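Local coordinates for IMC sub-compartment protein ISP1 (Toxoplasma gondii, PDB 4CHM) that belongs to a group of inner membrane complex proteins critical for replication of the parasite and folds as a pleckstrin homology domain, at residues 65-70 against 92-97; 34-39 against 51-56; 11-16 against 112-117; 22-27 against 104-109. One frame throughout, in Å; residues are numbered along the deposited sequence.

Contact 1: residues 65-70 against 92-97; sequences IKALLH and ALHLLE. With SO4 (sulfate ion), chain E.
L69 and A92 exchange two backbone hydrogen bonds, L69 N to A92 O and A92 N to L69 O, each 3.0 Å. H94 N donates to A67 O at 3.0 Å. Beyond this the ladder shifts register by one residue at a classic beta bulge: K66 and A67 both face H94, whose O takes a 2.9 Å bond from K66 N and a weak one from A67 N. With CG anti to the backbone N in both (chi1 -172° for K66, -173° for H94), the K66 chain and the H94 imidazole run side by side. K66 CE stands obliquely 4.0 Å from H94 CE1, while A67 CB meets the edge of the ring. L68 and L93 touch on the opposite face, CD2 to CD2, at 3.6 Å, and L69 CB lies against A92 CB on the H94 face. Past the strand end, H70 NE2 gives a straight 2.6 Å hydrogen bond to O3 of a sulfate, probably from crystallisation and also held by Q74 and K120. Strand 65-69 is one of the sheet's two outermost strands; strand 90-95 pairs onward with 101-105, L68 and L93 meet helix 109-125, and I65 packs on I60 of strand 56-61.

Contact 2: residues 34-39 against 51-56; sequences TRLQCI and ISCEDK
C38 and C53 both turn SG away from their carbonyl carbons, with chi1 of -56° in C38 and an unusually small -31° in C53, and the two sulfurs join in a disulfide. The modelled separation of C38 SG and C53 SG, 1.8 Å, is shorter than a normal S-S bond, so the finer geometry here, including the C-S-S-C torsion of 102°, is doubtful, though the link itself is established. The bridge ties strand 35-43 to strand 48-53 near the end of their pairing. Beside it, I39 and S52 form a hydrogen-bonded antiparallel pair, with I39 N to S52 O at 2.9 Å and S52 N to I39 O at 3.0 Å. Apolar groups close round the sulfurs: L36 CD1 lies 4.0 Å from C53 CB, and I51 CG2 the same distance from C38 SG. L36 CD2 also meets the carboxylate of E54, 3.4 Å from OE2, where the two side chains cross at about a right angle. A water between Q37 O and E54 N spans the strands where they have splayed apart; its approach to Q37 O is short, and its exact place less certain. From C53 the chain reverses through a type I' turn to K56, with C53 N to K56 O and K56 N to C53 O bonded in both directions. A cross-strand disulfide thus closes one end of a hairpin, beside the tight two-residue turn that starts the next hairpin of the antiparallel sheet of this pleckstrin homology fold.

Contact 3: residues 11-16 against 112-117; sequences ADIEDL and KTCFVD
The F115 ring meets L16 at its edge: L16 CD2 lies near the ring plane, 4.3 Å from F115 CD1. F106 is a second neighbour of the ring, the two planes inclined at about 40°. The same L16 methyl touches F115 CB at 3.8 Å and comes within 3.1 Å of the backbone N of F115, while C114 CB lies 3.5 Å from L16 CD2. L16 reaches this place because CG is anti to its backbone N (chi1 -179°), which sends the isobutyl group straight across to the other helix. C114 points back the other way. Its SG fits against the first turn of helix 10-22, 3.6 Å from D12 CB and 4.2 Å from I13 CG1, so one small side chain fills the point of nearest backbone approach, between I13 and C114. One turn further on, I13 CD1 touches D117 CB at 3.7 Å, the two side chains crossing nearly at a right angle. The contact is mainly apolar; the D12 carboxylate is turned to T9 N and to K110 NZ, its salt-bridge partner. The axes of the two short helical segments come within 9.0 Å and cross at -87°, almost perpendicular. Helix 109-125 is the C-terminal helix of the pleckstrin homology fold, packed on the sheet through F115, and helix 10-22, which leads into strand 24-29, crosses it on the side that carries C114 and D117.

Contact 4: residues 22-27 against 104-109; sequences AGMAVL and LRFDGV. With SO4 (sulfate ion), chain H.
F106 is met by two side chains of strand 24-29 in different ways. V26 runs beside it, pointing the same way, and brings CG1 obliquely to the ring in an off-centre CH-pi contact, 4.3 Å from the centroid and 30° from the ring normal. M24 instead crosses F106 at about a right angle and brings its methyl to the ring edge, M24 CE lying 3.9 Å from F106 CD2. M24 CG sits between the backbone N and the carbonyl carbon (chi1 66°), and the bend at the thioether turns CE in toward the ring. These residues face the core, where F115, L40 and L16 gather round them. The strands are linked by the hydrogen-bonded pair of L27 and R105: R105 N to L27 O is 2.8 Å, and L27 N to R105 O a nearly straight 3.2 Å. On this other face R105 runs out extended through CG and CD, then bends at chi3, with L27 CD1 set obliquely against its guanidinium. R105 NH1 meets sulfate O4, in the plane of the guanidinium, at 2.8 Å, and R105 NH2 meets O2 at 3.1 Å, a bidentate grip on an anion with which R35 NH1 also forms a salt bridge, at O4. R105 NE is salt-bridged to D87, and NH2 also bonds N83 O. The chemistry is divided: carbon and sulfur round an aromatic ring inside, and outside an arginine whose positive charge is probably balanced by the D87 carboxylate and a sulfate probably from crystallisation.

How the contacts relate
Contact 3 closes the longest loop of the four, joining the first helix to the last; contact 4 is nested inside it, and contacts 2 and 1 follow one another within contact 4. Contacts 1, 2 and 4 belong to one antiparallel sheet: contact 4 pairs strands 24-29 and 101-105 in its middle, 11 Å between centres from contact 2 and about 17 Å from contact 1, which reaches an outermost strand. The centre of contact 3 is about 11 Å from that of contact 4 and about 22 Å from that of contact 2. F115 of helix 109-125 touches F106 of contact 4 and L93 of contact 1, so sheet and helix share one core, as expected of a pleckstrin homology domain.

Contact 1: residues 65-70 against 92-97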
loop_
_atom_site.group_PDB
_atom_site.type_symbol
_atom_site.label_atom_id
_atom_site.label_comp_id
_atom_site.label_asym_id
_atom_site.label_seq_id
_atom_site.Cartn_x
_atom_site.Cartn_y
_atom_site.Cartn_z
ATOM N N ILE A 65 7.730 4.572 7.497
ATOM C CA ILE A 65 6.379 4.771 7.055
ATOM C C ILE A 65 5.620 5.455 8.167
ATOM O O ILE A 65 5.219 4.828 9.128
ATOM C CB ILE A 65 5.696 3.449 6.659
ATOM C CG1 ILE A 65 6.424 2.822 5.465
ATOM C CG2 ILE A 65 4.233 3.712 6.280
ATOM C CD1 ILE A 65 6.221 1.315 5.346
ATOM N N LYS A 66 5.505 6.769 8.039
ATOM C CA LYS A 66 4.944 7.633 9.043
ATOM C C LYS A 66 3.415 7.461 9.115
ATOM O O LYS A 66 2.829 7.543 10.187
ATOM C CB LYS A 66 5.291 9.074 8.671
ATOM C CG LYS A 66 4.950 10.136 9.695
ATOM C CD LYS A 66 5.263 11.513 9.102
ATOM C CE LYS A 66 4.312 12.594 9.599
ATOM N NZ LYS A 66 4.244 12.612 11.086
ATOM N N ALA A 67 2.781 7.216 7.974
ATOM C CA ALA A 67 1.303 7.212 7.910
ATOM C C ALA A 67 0.832 6.476 6.656
ATOM O O ALA A 67 1.523 6.482 5.644
ATOM C CB ALA A 67 0.768 8.647 7.897
ATOM N N LEU A 68 -0.380 5.984 6.661
ATOM C CA LEU A 68 -0.967 5.489 5.462
ATOM C C LEU A 68 -2.124 6.352 5.063
ATOM O O LEU A 68 -3.020 6.535 5.809
ATOM C CB LEU A 68 -1.389 4.037 5.580
ATOM C CG LEU A 68 -0.378 3.024 6.035
ATOM C CD1 LEU A 68 -1.047 1.910 6.762
ATOM C CD2 LEU A 68 0.524 2.525 4.951
ATOM N N LEU A 69 -2.082 6.849 3.839
ATOM C CA LEU A 69 -3.178 7.605 3.271
ATOM C C LEU A 69 -4.123 6.633 2.561
ATOM O O LEU A 69 -3.732 5.970 1.617
ATOM C CB LEU A 69 -2.624 8.613 2.268
ATOM C CG LEU A 69 -1.448 9.490 2.693
ATOM C CD1 LEU A 69 -1.177 10.638 1.733
ATOM C CD2 LEU A 69 -1.660 10.011 4.094
ATOM N N HIS A 70 -5.349 6.509 3.054
ATOM C CA HIS A 70 -6.329 5.631 2.429
ATOM C C HIS A 70 -7.710 6.210 2.114
ATOM O O HIS A 70 -8.354 5.754 1.203
ATOM C CB HIS A 70 -6.471 4.342 3.221
ATOM C CG HIS A 70 -6.905 4.553 4.631
ATOM N ND1 HIS A 70 -8.179 4.280 5.060
ATOM C CD2 HIS A 70 -6.239 5.030 5.706
ATOM C CE1 HIS A 70 -8.275 4.559 6.343
ATOM N NE2 HIS A 70 -7.117 5.029 6.756
ATOM N N ALA A 92 -1.447 5.092 -0.132
ATOM C CA ALA A 92 -0.136 5.763 -0.270
ATOM C C ALA A 92 0.654 5.664 1.009
ATOM O O ALA A 92 0.135 5.949 2.087
ATOM C CB ALA A 92 -0.312 7.214 -0.664
ATOM N N LEU A 93 1.934 5.323 0.883
ATOM C CA LEU A 93 2.838 5.348 2.012
ATOM C C LEU A 93 3.401 6.725 2.163
ATOM O O LEU A 93 4.171 7.200 1.309
ATOM C CB LEU A 93 3.996 4.362 1.816
ATOM C CG LEU A 93 3.679 2.981 1.264
ATOM C CD1 LEU A 93 5.001 2.282 0.967
ATOM C CD2 LEU A 93 2.827 2.180 2.250
ATOM N N HIS A 94 3.047 7.365 3.255
ATOM C CA HIS A 94 3.615 8.643 3.606
ATOM C C HIS A 94 4.890 8.361 4.385
ATOM O O HIS A 94 4.851 7.784 5.432
ATOM C CB HIS A 94 2.619 9.435 4.462
ATOM C CG HIS A 94 3.036 10.836 4.742
ATOM N ND1 HIS A 94 2.582 11.539 5.823
ATOM C CD2 HIS A 94 3.867 11.662 4.082
ATOM C CE1 HIS A 94 3.120 12.738 5.824
ATOM N NE2 HIS A 94 3.899 12.840 4.773
ATOM N N LEU A 95 6.013 8.790 3.849
ATOM C CA LEU A 95 7.313 8.446 4.404
ATOM C C LEU A 95 7.869 9.481 5.385
ATOM O O LEU A 95 7.753 10.637 5.156
ATOM C CB LEU A 95 8.330 8.167 3.299
ATOM C CG LEU A 95 7.887 7.223 2.199
ATOM C CD1 LEU A 95 8.873 7.093 1.068
ATOM C CD2 LEU A 95 7.516 5.882 2.767
ATOM N N LEU A 96 8.430 9.018 6.487
ATOM C CA LEU A 96 8.982 9.895 7.507
ATOM C C LEU A 96 10.171 10.753 7.114
ATOM O O LEU A 96 10.121 11.939 7.249
ATOM C CB LEU A 96 9.363 9.054 8.718
ATOM C CG LEU A 96 9.862 9.694 10.015
ATOM C CD1 LEU A 96 9.130 10.964 10.362
ATOM C CD2 LEU A 96 9.782 8.698 11.148
ATOM N N GLU A 97 11.193 10.172 6.517
ATOM C CA GLU A 97 12.386 10.967 6.196
ATOM C C GLU A 97 12.120 12.046 5.159
ATOM O O GLU A 97 12.425 13.209 5.392
ATOM C CB GLU A 97 13.540 10.086 5.740
ATOM C CG GLU A 97 14.839 10.844 5.476
ATOM C CD GLU A 97 15.970 9.907 5.073
ATOM O OE1 GLU A 97 16.224 8.918 5.793
ATOM O OE2 GLU A 97 16.588 10.144 4.031
HETATM S S SO4 E . -6.850 6.952 9.888
HETATM O O1 SO4 E . -8.200 6.967 10.507
HETATM O O2 SO4 E . -6.791 7.984 8.867
HETATM O O3 SO4 E . -6.605 5.618 9.280
HETATM O O4 SO4 E . -5.830 7.188 10.903
#

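Contact 2: residues 34-39 against 51-56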
loop_
_atom_site.group_PDB
_atom_site.type_symbol
_atom_site.label_atom_id
_atom_site.label_comp_id
_atom_site.label_asym_id
_atom_site.label_seq_id
_atom_site.Cartn_x
_atom_site.Cartn_y
_atom_site.Cartn_z
ATOM N N THR A 34 1.833 8.443 -14.795
ATOM C CA THR A 34 2.302 7.085 -15.252
ATOM C C THR A 34 1.916 6.008 -14.268
ATOM O O THR A 34 1.889 6.255 -13.068
ATOM C CB THR A 34 3.846 6.990 -15.288
ATOM O OG1 THR A 34 4.387 8.160 -15.871
ATOM C CG2 THR A 34 4.319 5.738 -16.057
ATOM N N ARG A 35 1.798 4.782 -14.738
ATOM C CA ARG A 35 1.579 3.617 -13.886
ATOM C C ARG A 35 2.733 2.632 -14.056
ATOM O O ARG A 35 2.969 2.196 -15.126
ATOM C CB ARG A 35 0.306 2.936 -14.301
ATOM C CG ARG A 35 -0.941 3.398 -13.637
ATOM C CD ARG A 35 -2.152 3.054 -14.464
ATOM N NE ARG A 35 -2.111 3.876 -15.627
ATOM C CZ ARG A 35 -2.917 4.884 -15.857
ATOM N NH1 ARG A 35 -3.872 5.137 -15.031
ATOM N NH2 ARG A 35 -2.770 5.614 -16.939
ATOM N N LEU A 36 3.435 2.287 -13.002
ATOM C CA LEU A 36 4.432 1.247 -13.049
ATOM C C LEU A 36 3.864 -0.035 -12.523
ATOM O O LEU A 36 3.277 -0.043 -11.506
ATOM C CB LEU A 36 5.662 1.594 -12.217
ATOM C CG LEU A 36 6.486 2.829 -12.500
ATOM C CD1 LEU A 36 7.540 3.057 -11.446
ATOM C CD2 LEU A 36 7.135 2.658 -13.835
ATOM N N GLN A 37 4.058 -1.113 -13.251
ATOM C CA GLN A 37 3.800 -2.463 -12.751
ATOM C C GLN A 37 4.924 -2.877 -11.816
ATOM O O GLN A 37 6.049 -2.809 -12.185
ATOM C CB GLN A 37 3.782 -3.518 -13.844
ATOM C CG GLN A 37 2.929 -3.353 -15.058
ATOM C CD GLN A 37 3.042 -4.547 -15.991
ATOM O OE1 GLN A 37 4.089 -4.843 -16.530
ATOM N NE2 GLN A 37 1.971 -5.239 -16.147
ATOM N N CYS A 38 4.590 -3.344 -10.636
ATOM C CA CYS A 38 5.554 -3.651 -9.624
ATOM C C CYS A 38 5.242 -4.899 -8.804
ATOM O O CYS A 38 4.144 -5.361 -8.783
ATOM C CB CYS A 38 5.683 -2.468 -8.676
ATOM S SG CYS A 38 6.108 -0.878 -9.353
ATOM N N ILE A 39 6.234 -5.400 -8.097
ATOM C CA ILE A 39 6.028 -6.381 -7.051
ATOM C C ILE A 39 6.289 -5.779 -5.690
ATOM O O ILE A 39 7.347 -5.170 -5.450
ATOM C CB ILE A 39 6.971 -7.585 -7.251
ATOM C CG1 ILE A 39 6.700 -8.257 -8.626
ATOM C CG2 ILE A 39 6.935 -8.547 -6.056
ATOM C CD1 ILE A 39 5.355 -8.933 -8.731
ATOM N N ILE A 51 9.448 -2.399 -3.098
ATOM C CA ILE A 51 8.665 -2.160 -4.289
ATOM C C ILE A 51 9.629 -2.278 -5.479
ATOM O O ILE A 51 10.617 -1.547 -5.572
ATOM C CB ILE A 51 8.084 -0.741 -4.269
ATOM C CG1 ILE A 51 7.210 -0.547 -3.010
ATOM C CG2 ILE A 51 7.288 -0.476 -5.534
ATOM C CD1 ILE A 51 6.758 0.881 -2.803
ATOM N N SER A 52 9.324 -3.178 -6.385
ATOM C CA SER A 52 10.231 -3.513 -7.471
ATOM C C SER A 52 9.513 -3.270 -8.751
ATOM O O SER A 52 8.508 -3.913 -9.001
ATOM C CB SER A 52 10.601 -4.998 -7.380
ATOM O OG SER A 52 11.451 -5.366 -8.446
ATOM N N CYS A 53 10.023 -2.342 -9.574
ATOM C CA CYS A 53 9.391 -1.991 -10.849
ATOM C C CYS A 53 10.457 -1.745 -11.910
ATOM O O CYS A 53 11.451 -1.094 -11.641
ATOM C CB CYS A 53 8.571 -0.698 -10.728
ATOM S SG CYS A 53 7.830 -0.385 -9.112
ATOM N N GLU A 54 10.239 -2.283 -13.098
ATOM C CA GLU A 54 11.156 -2.083 -14.202
ATOM C C GLU A 54 12.616 -2.242 -13.750
ATOM O O GLU A 54 13.474 -1.364 -13.995
ATOM C CB GLU A 54 10.884 -0.719 -14.876
ATOM C CG GLU A 54 9.534 -0.728 -15.614
ATOM C CD GLU A 54 9.062 0.641 -16.082
ATOM O OE1 GLU A 54 9.813 1.626 -15.945
ATOM O OE2 GLU A 54 7.904 0.728 -16.563
ATOM N N ASP A 55 12.911 -3.358 -13.114
ATOM C CA ASP A 55 14.254 -3.767 -12.753
ATOM C C ASP A 55 14.920 -2.943 -11.653
ATOM O O ASP A 55 16.073 -3.043 -11.419
ATOM C CB ASP A 55 15.164 -3.922 -13.979
ATOM C CG ASP A 55 14.679 -4.989 -14.956
ATOM O OD1 ASP A 55 13.822 -5.804 -14.624
ATOM O OD2 ASP A 55 15.187 -4.997 -16.050
ATOM N N LYS A 56 14.136 -2.152 -10.976
ATOM C CA LYS A 56 14.604 -1.339 -9.892
ATOM C C LYS A 56 13.843 -1.631 -8.599
ATOM O O LYS A 56 12.669 -1.695 -8.577
ATOM C CB LYS A 56 14.456 0.125 -10.274
ATOM C CG LYS A 56 15.501 0.644 -11.219
ATOM C CD LYS A 56 15.064 1.887 -11.972
ATOM C CE LYS A 56 14.739 3.045 -11.033
ATOM N NZ LYS A 56 15.565 4.291 -11.161
HETATM O O HOH W 1 7.875 -4.057 -13.450
#

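Contact 3: residues 11-16 against 112-117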
loop_
_atom_site.group_PDB
_atom_site.type_symbol
_atom_site.label_atom_id
_atom_site.label_comp_id
_atom_site.label_asym_id
_atom_site.label_seq_id
_atom_site.Cartn_x
_atom_site.Cartn_y
_atom_site.Cartn_z
ATOM N N ALA A 11 -8.877 -13.628 8.849
ATOM C CA ALA A 11 -8.510 -14.520 7.763
ATOM C C ALA A 11 -8.156 -13.751 6.473
ATOM O O ALA A 11 -7.205 -14.125 5.744
ATOM C CB ALA A 11 -9.657 -15.467 7.492
ATOM N N ASP A 12 -8.994 -12.773 6.134
ATOM C CA ASP A 12 -8.718 -11.856 5.003
ATOM C C ASP A 12 -7.351 -11.240 5.158
ATOM O O ASP A 12 -6.561 -11.227 4.222
ATOM C CB ASP A 12 -9.746 -10.719 4.976
ATOM C CG ASP A 12 -11.108 -11.186 4.557
ATOM O OD1 ASP A 12 -11.182 -12.233 3.903
ATOM O OD2 ASP A 12 -12.099 -10.513 4.897
ATOM N N ILE A 13 -7.108 -10.661 6.325
ATOM C CA ILE A 13 -5.839 -9.981 6.600
ATOM C C ILE A 13 -4.652 -10.960 6.574
ATOM O O ILE A 13 -3.575 -10.650 6.054
ATOM C CB ILE A 13 -5.886 -9.231 7.941
ATOM C CG1 ILE A 13 -6.860 -8.055 7.848
ATOM C CG2 ILE A 13 -4.486 -8.756 8.359
ATOM C CD1 ILE A 13 -7.336 -7.549 9.206
ATOM N N GLU A 14 -4.871 -12.168 7.064
ATOM C CA GLU A 14 -3.801 -13.131 7.048
ATOM C C GLU A 14 -3.508 -13.614 5.629
ATOM O O GLU A 14 -2.372 -13.951 5.305
ATOM C CB GLU A 14 -4.089 -14.305 7.964
ATOM C CG GLU A 14 -3.107 -15.449 7.772
ATOM C CD GLU A 14 -1.663 -15.083 8.129
ATOM O OE1 GLU A 14 -1.436 -14.116 8.900
ATOM O OE2 GLU A 14 -0.747 -15.799 7.672
ATOM N N ASP A 15 -4.533 -13.669 4.802
ATOM C CA ASP A 15 -4.353 -14.042 3.429
ATOM C C ASP A 15 -3.519 -12.995 2.681
ATOM O O ASP A 15 -2.602 -13.340 1.932
ATOM C CB ASP A 15 -5.709 -14.269 2.746
ATOM C CG ASP A 15 -5.562 -14.744 1.298
ATOM O OD1 ASP A 15 -5.345 -15.946 1.081
ATOM O OD2 ASP A 15 -5.585 -13.901 0.389
ATOM N N LEU A 16 -3.821 -11.716 2.895
ATOM C CA LEU A 16 -3.003 -10.671 2.338
ATOM C C LEU A 16 -1.560 -10.787 2.879
ATOM O O LEU A 16 -0.591 -10.603 2.145
ATOM C CB LEU A 16 -3.583 -9.303 2.662
ATOM C CG LEU A 16 -2.756 -8.162 2.078
ATOM C CD1 LEU A 16 -2.680 -8.343 0.564
ATOM C CD2 LEU A 16 -3.374 -6.833 2.431
ATOM N N LYS A 112 -7.051 -3.393 -0.682
ATOM C CA LYS A 112 -6.671 -2.072 -0.257
ATOM C C LYS A 112 -7.005 -1.971 1.237
ATOM O O LYS A 112 -6.191 -1.566 2.011
ATOM C CB LYS A 112 -7.478 -1.039 -1.051
ATOM C CG LYS A 112 -7.199 0.431 -0.784
ATOM C CD LYS A 112 -7.670 0.868 0.587
ATOM C CE LYS A 112 -8.500 2.127 0.551
ATOM N NZ LYS A 112 -9.898 1.951 0.133
ATOM N N THR A 113 -8.197 -2.413 1.611
ATOM C CA THR A 113 -8.641 -2.333 2.984
ATOM C C THR A 113 -7.825 -3.197 3.922
ATOM O O THR A 113 -7.391 -2.727 4.943
ATOM C CB THR A 113 -10.126 -2.687 3.144
ATOM O OG1 THR A 113 -10.913 -1.851 2.324
ATOM C CG2 THR A 113 -10.540 -2.503 4.543
ATOM N N CYS A 114 -7.570 -4.435 3.528
ATOM C CA CYS A 114 -6.716 -5.348 4.326
ATOM C C CYS A 114 -5.328 -4.840 4.537
ATOM O O CYS A 114 -4.741 -5.101 5.572
ATOM C CB CYS A 114 -6.619 -6.739 3.690
ATOM S SG CYS A 114 -8.117 -7.692 3.848
ATOM N N PHE A 115 -4.746 -4.236 3.499
ATOM C CA PHE A 115 -3.399 -3.719 3.608
ATOM C C PHE A 115 -3.272 -2.718 4.723
ATOM O O PHE A 115 -2.238 -2.684 5.431
ATOM C CB PHE A 115 -2.941 -3.054 2.313
ATOM C CG PHE A 115 -1.479 -2.653 2.332
ATOM C CD1 PHE A 115 -0.477 -3.630 2.327
ATOM C CD2 PHE A 115 -1.109 -1.337 2.277
ATOM C CE1 PHE A 115 0.877 -3.280 2.272
ATOM C CE2 PHE A 115 0.249 -0.964 2.302
ATOM C CZ PHE A 115 1.237 -1.943 2.284
ATOM N N VAL A 116 -4.237 -1.807 4.805
ATOM C CA VAL A 116 -4.200 -0.759 5.845
ATOM C C VAL A 116 -4.175 -1.380 7.245
ATOM O O VAL A 116 -3.322 -1.039 8.059
ATOM C CB VAL A 116 -5.359 0.274 5.684
ATOM C CG1 VAL A 116 -5.452 1.192 6.893
ATOM C CG2 VAL A 116 -5.130 1.117 4.421
ATOM N N ASP A 117 -5.035 -2.349 7.488
ATOM C CA ASP A 117 -5.047 -3.085 8.745
ATOM C C ASP A 117 -3.786 -3.874 9.016
ATOM O O ASP A 117 -3.257 -3.805 10.083
ATOM C CB ASP A 117 -6.213 -4.040 8.772
ATOM C CG ASP A 117 -7.524 -3.339 8.722
ATOM O OD1 ASP A 117 -7.710 -2.384 9.460
ATOM O OD2 ASP A 117 -8.358 -3.729 7.939
#

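Contact 4: residues 22-27 against 104-109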
loop_
_atom_site.group_PDB
_atom_site.type_symbol
_atom_site.label_atom_id
_atom_site.label_comp_id
_atom_site.label_asym_id
_atom_site.label_seq_id
_atom_site.Cartn_x
_atom_site.Cartn_y
_atom_site.Cartn_z
ATOM N N ALA A 22 5.061 -13.554 0.003
ATOM C CA ALA A 22 5.424 -14.268 -1.213
ATOM C C ALA A 22 5.687 -13.254 -2.353
ATOM O O ALA A 22 6.206 -13.607 -3.427
ATOM C CB ALA A 22 4.298 -15.231 -1.599
ATOM N N GLY A 23 5.366 -11.988 -2.090
ATOM C CA GLY A 23 5.427 -10.966 -3.125
ATOM C C GLY A 23 4.116 -10.901 -3.877
ATOM O O GLY A 23 3.507 -11.926 -4.113
ATOM N N MET A 24 3.639 -9.696 -4.175
ATOM C CA MET A 24 2.352 -9.557 -4.844
ATOM C C MET A 24 2.341 -8.408 -5.866
ATOM O O MET A 24 3.032 -7.392 -5.695
ATOM C CB MET A 24 1.240 -9.339 -3.818
ATOM C CG MET A 24 1.376 -7.995 -3.077
ATOM S SD MET A 24 0.187 -7.843 -1.717
ATOM C CE MET A 24 -1.334 -7.714 -2.662
ATOM N N ALA A 25 1.525 -8.533 -6.872
ATOM C CA ALA A 25 1.417 -7.540 -7.904
ATOM C C ALA A 25 0.634 -6.281 -7.488
ATOM O O ALA A 25 -0.474 -6.346 -6.975
ATOM C CB ALA A 25 0.805 -8.160 -9.138
ATOM N N VAL A 26 1.245 -5.142 -7.741
ATOM C CA VAL A 26 0.613 -3.859 -7.572
ATOM C C VAL A 26 1.094 -2.877 -8.599
ATOM O O VAL A 26 2.029 -3.113 -9.251
ATOM C CB VAL A 26 0.878 -3.211 -6.197
ATOM C CG1 VAL A 26 0.309 -3.972 -5.058
ATOM C CG2 VAL A 26 2.308 -2.842 -5.998
ATOM N N LEU A 27 0.429 -1.749 -8.674
ATOM C CA LEU A 27 0.905 -0.605 -9.408
ATOM C C LEU A 27 1.342 0.511 -8.512
ATOM O O LEU A 27 0.782 0.742 -7.479
ATOM C CB LEU A 27 -0.144 -0.062 -10.346
ATOM C CG LEU A 27 -0.847 -0.977 -11.299
ATOM C CD1 LEU A 27 -1.782 -0.164 -12.158
ATOM C CD2 LEU A 27 0.133 -1.720 -12.135
ATOM N N LEU A 104 0.226 3.260 -3.907
ATOM C CA LEU A 104 0.155 1.870 -4.375
ATOM C C LEU A 104 -1.281 1.589 -4.701
ATOM O O LEU A 104 -2.188 1.842 -3.873
ATOM C CB LEU A 104 0.553 0.900 -3.272
ATOM C CG LEU A 104 1.922 1.073 -2.624
ATOM C CD1 LEU A 104 2.050 0.130 -1.456
ATOM C CD2 LEU A 104 3.008 0.832 -3.633
ATOM N N ARG A 105 -1.526 1.045 -5.876
ATOM C CA ARG A 105 -2.909 0.631 -6.217
ATOM C C ARG A 105 -3.023 -0.903 -6.197
ATOM O O ARG A 105 -2.280 -1.585 -6.895
ATOM C CB ARG A 105 -3.316 1.152 -7.595
ATOM C CG ARG A 105 -4.752 0.728 -7.959
ATOM C CD ARG A 105 -5.120 1.180 -9.348
ATOM N NE ARG A 105 -5.305 2.639 -9.445
ATOM C CZ ARG A 105 -5.420 3.286 -10.613
ATOM N NH1 ARG A 105 -5.288 2.605 -11.754
ATOM N NH2 ARG A 105 -5.585 4.613 -10.652
ATOM N N PHE A 106 -3.897 -1.422 -5.338
ATOM C CA PHE A 106 -4.100 -2.851 -5.212
ATOM C C PHE A 106 -5.134 -3.318 -6.227
ATOM O O PHE A 106 -5.748 -2.504 -6.893
ATOM C CB PHE A 106 -4.537 -3.202 -3.768
ATOM C CG PHE A 106 -3.455 -2.989 -2.755
ATOM C CD1 PHE A 106 -3.211 -1.707 -2.249
ATOM C CD2 PHE A 106 -2.556 -4.023 -2.444
ATOM C CE1 PHE A 106 -2.127 -1.481 -1.407
ATOM C CE2 PHE A 106 -1.490 -3.801 -1.607
ATOM C CZ PHE A 106 -1.269 -2.528 -1.083
ATOM N N ASP A 107 -5.410 -4.616 -6.237
ATOM C CA ASP A 107 -6.365 -5.211 -7.179
ATOM C C ASP A 107 -7.823 -4.783 -6.967
ATOM O O ASP A 107 -8.640 -4.910 -7.857
ATOM C CB ASP A 107 -6.264 -6.734 -7.123
ATOM C CG ASP A 107 -4.974 -7.245 -7.719
ATOM O OD1 ASP A 107 -4.065 -6.421 -7.978
ATOM O OD2 ASP A 107 -4.861 -8.465 -7.953
ATOM N N GLY A 108 -8.163 -4.334 -5.776
ATOM C CA GLY A 108 -9.522 -3.862 -5.531
ATOM C C GLY A 108 -9.667 -3.427 -4.092
ATOM O O GLY A 108 -8.660 -3.305 -3.365
ATOM N N VAL A 109 -10.900 -3.127 -3.691
ATOM C CA VAL A 109 -11.144 -2.443 -2.435
ATOM C C VAL A 109 -10.758 -3.319 -1.253
ATOM O O VAL A 109 -10.280 -2.821 -0.242
ATOM C CB VAL A 109 -12.634 -1.988 -2.329
ATOM C CG1 VAL A 109 -12.880 -1.255 -1.021
ATOM C CG2 VAL A 109 -12.966 -1.070 -3.503
HETATM S S SO4 H . -6.988 4.578 -14.207
HETATM O O1 SO4 H . -8.226 3.793 -13.841
HETATM O O2 SO4 H . -6.748 5.745 -13.254
HETATM O O3 SO4 H . -7.099 5.095 -15.609
HETATM O O4 SO4 H . -5.758 3.715 -14.234
#